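Fanconi-associated nuclease 1 homolog (Pseudomonas aeruginosa, PDB 5Y7Q) is a bacterial homologue of the Fanconi-associated nuclease FAN1, a largely helical protein with HTH, SAP and VRR-NUC family regions, modelled here with nucleic acid. Local coordinates at residues Pro385-Val388 with Glu389-Val392; Leu556-Leu559 with Gln560-Glu564. All blocks are in the same frame, centred on the assembly; numbering follows the deposited sequence.

Contact 1 (Pro385-Val388 with Glu389-Val392)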
# COMPACT_ATOMS: atom_id res chain seq x y z
N PRO A 385 18.86 -11.08 21.95
CA PRO A 385 17.74 -10.15 21.74
C PRO A 385 16.50 -10.89 21.20
O PRO A 385 16.75 -11.77 20.38
CB PRO A 385 18.30 -9.16 20.71
CG PRO A 385 19.29 -9.95 19.93
CD PRO A 385 19.91 -10.91 20.92
N CYS A 386 15.25 -10.62 21.62
CA CYS A 386 14.77 -9.61 22.60
C CYS A 386 14.99 -8.12 22.29
O CYS A 386 15.90 -7.48 22.82
CB CYS A 386 15.32 -9.89 24.01
SG CYS A 386 14.42 -9.00 25.31
N SER A 387 14.15 -7.60 21.40
CA SER A 387 14.07 -6.16 21.20
C SER A 387 13.73 -5.46 22.51
O SER A 387 13.13 -6.04 23.42
CB SER A 387 13.00 -5.83 20.16
OG SER A 387 11.73 -5.73 20.79
N VAL A 388 14.13 -4.19 22.60
CA VAL A 388 14.09 -3.47 23.88
C VAL A 388 12.65 -3.24 24.37
O VAL A 388 12.40 -3.21 25.58
CB VAL A 388 14.88 -2.15 23.76
CG1 VAL A 388 14.13 -1.16 22.89
CG2 VAL A 388 15.18 -1.56 25.12
N GLU A 389 11.70 -3.08 23.45
CA GLU A 389 10.32 -2.82 23.85
C GLU A 389 9.75 -3.97 24.68
O GLU A 389 9.08 -3.74 25.70
CB GLU A 389 9.46 -2.55 22.61
CG GLU A 389 9.82 -1.25 21.86
CD GLU A 389 10.89 -1.44 20.77
OE1 GLU A 389 10.98 -2.56 20.19
OE2 GLU A 389 11.64 -0.46 20.49
N TRP A 390 10.04 -5.22 24.28
CA TRP A 390 9.64 -6.36 25.10
C TRP A 390 10.29 -6.31 26.47
O TRP A 390 9.70 -6.75 27.46
CB TRP A 390 10.00 -7.67 24.41
CG TRP A 390 9.29 -7.88 23.11
CD1 TRP A 390 9.85 -7.93 21.87
CD2 TRP A 390 7.87 -8.03 22.92
NE1 TRP A 390 8.87 -8.12 20.92
CE2 TRP A 390 7.65 -8.18 21.53
CE3 TRP A 390 6.77 -8.06 23.79
CZ2 TRP A 390 6.37 -8.36 20.99
CZ3 TRP A 390 5.51 -8.24 23.25
CH2 TRP A 390 5.32 -8.39 21.86
N ALA A 391 11.51 -5.78 26.54
CA ALA A 391 12.21 -5.74 27.83
C ALA A 391 11.53 -4.76 28.76
O ALA A 391 11.26 -5.09 29.93
CB ALA A 391 13.68 -5.37 27.64
N VAL A 392 11.26 -3.55 28.28
CA VAL A 392 10.58 -2.60 29.15
C VAL A 392 9.22 -3.13 29.53
O VAL A 392 8.81 -3.05 30.70
CB VAL A 392 10.47 -1.22 28.48
CG1 VAL A 392 9.68 -0.31 29.37
CG2 VAL A 392 11.84 -0.63 28.25

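Contact 2 (Leu556-Leu559 with Gln560-Glu564)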
# COMPACT_ATOMS: atom_id res chain seq x y z
N LEU A 556 7.03 12.97 18.29
CA LEU A 556 7.15 14.23 19.02
C LEU A 556 5.86 15.03 18.96
O LEU A 556 5.47 15.66 19.95
CB LEU A 556 8.29 15.07 18.46
CG LEU A 556 9.63 14.97 19.18
CD1 LEU A 556 10.70 15.66 18.35
CD2 LEU A 556 9.50 15.58 20.56
N ARG A 557 5.21 15.06 17.79
CA ARG A 557 3.94 15.78 17.73
C ARG A 557 2.91 15.12 18.63
O ARG A 557 2.11 15.81 19.28
CB ARG A 557 3.45 15.85 16.29
CG ARG A 557 4.57 16.19 15.32
CD ARG A 557 4.09 16.64 13.94
NE ARG A 557 4.33 15.64 12.90
CZ ARG A 557 3.42 14.74 12.54
NH1 ARG A 557 2.25 14.73 13.16
NH2 ARG A 557 3.69 13.87 11.57
N TRP A 558 2.92 13.79 18.72
CA TRP A 558 1.96 13.14 19.59
C TRP A 558 2.27 13.39 21.07
O TRP A 558 1.35 13.55 21.88
CB TRP A 558 1.87 11.65 19.30
CG TRP A 558 0.46 11.29 19.42
CD1 TRP A 558 -0.24 11.11 20.59
CD2 TRP A 558 -0.48 11.18 18.36
NE1 TRP A 558 -1.57 10.85 20.30
CE2 TRP A 558 -1.74 10.89 18.94
CE3 TRP A 558 -0.38 11.26 16.97
CZ2 TRP A 558 -2.88 10.69 18.18
CZ3 TRP A 558 -1.51 11.07 16.22
CH2 TRP A 558 -2.75 10.79 16.82
N LEU A 559 3.54 13.45 21.43
CA LEU A 559 3.90 13.83 22.79
C LEU A 559 3.46 15.25 23.10
O LEU A 559 2.94 15.52 24.18
CB LEU A 559 5.40 13.70 22.98
CG LEU A 559 5.90 12.28 23.06
CD1 LEU A 559 7.23 12.33 23.76
CD2 LEU A 559 4.91 11.47 23.83
N GLN A 560 3.68 16.18 22.17
CA GLN A 560 3.23 17.54 22.36
C GLN A 560 1.72 17.58 22.55
O GLN A 560 1.20 18.21 23.48
CB GLN A 560 3.65 18.41 21.17
CG GLN A 560 3.35 19.90 21.32
CD GLN A 560 3.55 20.68 20.02
OE1 GLN A 560 4.21 20.21 19.09
NE2 GLN A 560 2.98 21.88 19.95
N PHE A 561 1.00 16.85 21.71
CA PHE A 561 -0.46 16.84 21.80
C PHE A 561 -0.92 16.27 23.13
O PHE A 561 -1.82 16.82 23.77
CB PHE A 561 -1.03 16.03 20.64
CG PHE A 561 -2.52 15.90 20.70
CD1 PHE A 561 -3.32 16.92 20.21
CD2 PHE A 561 -3.11 14.78 21.26
CE1 PHE A 561 -4.71 16.81 20.26
CE2 PHE A 561 -4.50 14.67 21.32
CZ PHE A 561 -5.30 15.68 20.81
N CYS A 562 -0.31 15.16 23.55
CA CYS A 562 -0.71 14.52 24.80
C CYS A 562 -0.39 15.39 26.02
O CYS A 562 -1.23 15.54 26.92
CB CYS A 562 -0.03 13.16 24.92
SG CYS A 562 -0.84 11.82 24.03
N ARG A 563 0.80 15.98 26.07
CA ARG A 563 1.12 16.78 27.25
C ARG A 563 0.56 18.19 27.17
O ARG A 563 0.79 18.97 28.09
CB ARG A 563 2.64 16.80 27.51
CG ARG A 563 3.48 17.79 26.69
CD ARG A 563 4.98 17.67 27.04
NE ARG A 563 5.63 16.47 26.48
CZ ARG A 563 5.85 15.33 27.14
NH1 ARG A 563 5.48 15.18 28.41
NH2 ARG A 563 6.45 14.31 26.52
N GLU A 564 -0.16 18.55 26.10
CA GLU A 564 -1.01 19.74 26.17
C GLU A 564 -2.41 19.45 26.69
O GLU A 564 -3.14 20.39 27.02
CB GLU A 564 -1.11 20.40 24.79
CG GLU A 564 0.17 21.11 24.35
CD GLU A 564 0.20 21.40 22.86
OE1 GLU A 564 -0.65 20.85 22.11
OE2 GLU A 564 1.07 22.18 22.43

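Contact 1 (Pro385-Val388 with Glu389-Val392)
S387 and E389 meet through their side chains where the loop after strand 374-380 turns into helix 388-396. The S387 hydroxyl OG gives a weak hydrogen bond to E389 OE1 at 3.3 Å. For E389 this requires a folded chain: CG stands anti to its carbonyl carbon and the chain bends at chi2 (89°), which brings the carboxylate back over the start of the helix. An acid suits this place, since the first turn of a helix carries N-H groups directed toward the start, and their partial charge would be expected to steady a negative group.

Backbone bonds set up the turn itself. S387 is the N-cap residue, a common position for serine. Its carbonyl O takes a weak bond from W390 N at 3.3 Å, and the regular helical pattern then begins with V392 N to V388 O at 3.0 Å, which is close to straight (164°). A391 N also reaches V388 O at 2.9 Å, but its poor angle of 120° makes that bond weak.

S387 OG also sits beside W390 CD1, oblique to the indole, while the same ring meets Y405 edge-to-face. The remaining contacts are van der Waals. V388 CG1 lies 3.5 Å from E389 OE2, so this methyl packs beside the carboxylate. The two valines also face the mixed sheet, V388 and V392 both touching V544 and V574, a task suited to compact branched side chains. At the loop end, C386 SG comes loosely to A391 CB at 4.4 Å.

Contact 2 (Leu556-Leu559 with Gln560-Glu564)
W558 presents a face of its indole to the edge of F561 in an edge-to-face pair: the five-membered ring and the phenyl ring have centroids 5.8 Å apart and planes at 61°. C562 takes the indole's edge instead, with SG near the ring plane and 3.6 Å from W558 CD1, a sulfur-aromatic contact. The indole also has a cation-pi partner in R514 of helix 505-517, which touches F561 as well. A second flat group, the R563 guanidinium, has L559 CD1 at its edge, near its plane and 3.5 Å from NH2. With R563 CG between the backbone N and the carbonyl carbon (chi1 81°) and the chain straight at chi2 and bent at chi3, the arginine folds back along its own helix: CB and CG pass beside L559 O, and NH2 comes alongside the L559 side chain. The R563 side chain also touches I372 and D373.

The pairs W558-F561, W558-C562 and L559-R563 are three or four residues apart on helix 553-564, the connection of a beta-alpha-beta unit between the parallel strands 538-545 and 569-577 in the VRR-NUC region, a family related to the PD-(D/E)XK nucleases. L559 and C562 are small or medium apolar groups on the sheet side, both resting on V569; F561 turns to helix 505-517, where it touches A510 and W511.

The backbone supplies regular i to i+4 bonds, among them C562 N to W558 O and R563 N to L559 O, each 2.9 Å. On the more exposed side, the extended Q560 chain sends NE2 to E564 OE2 at 3.1 Å. The acceptor lies nearly in the Q560 amide plane, and the bond meets the syn side of the carboxylate, 34° out of its plane, a polar pairing suited to solvent-facing positions.

In the fold
Contacts 1 and 2 sit on two helices that pack against the same mixed sheet without touching each other: their centres are 24 Å apart and their nearest atoms about 14 Å. Strand 569-577 is touched by side chains of both. The helix of contact 1 rests on C572, V574 and W576, that of contact 2 on V569 and V571, so the alternation of side chains along the strand suggests that they cover opposite faces of the sheet. Contact 1 lies closer to the bound nucleic acid, with its nearest atom about 6 Å away, against about 10 Å for contact 2. Along the chain, contact 1 is complete before contact 2 begins.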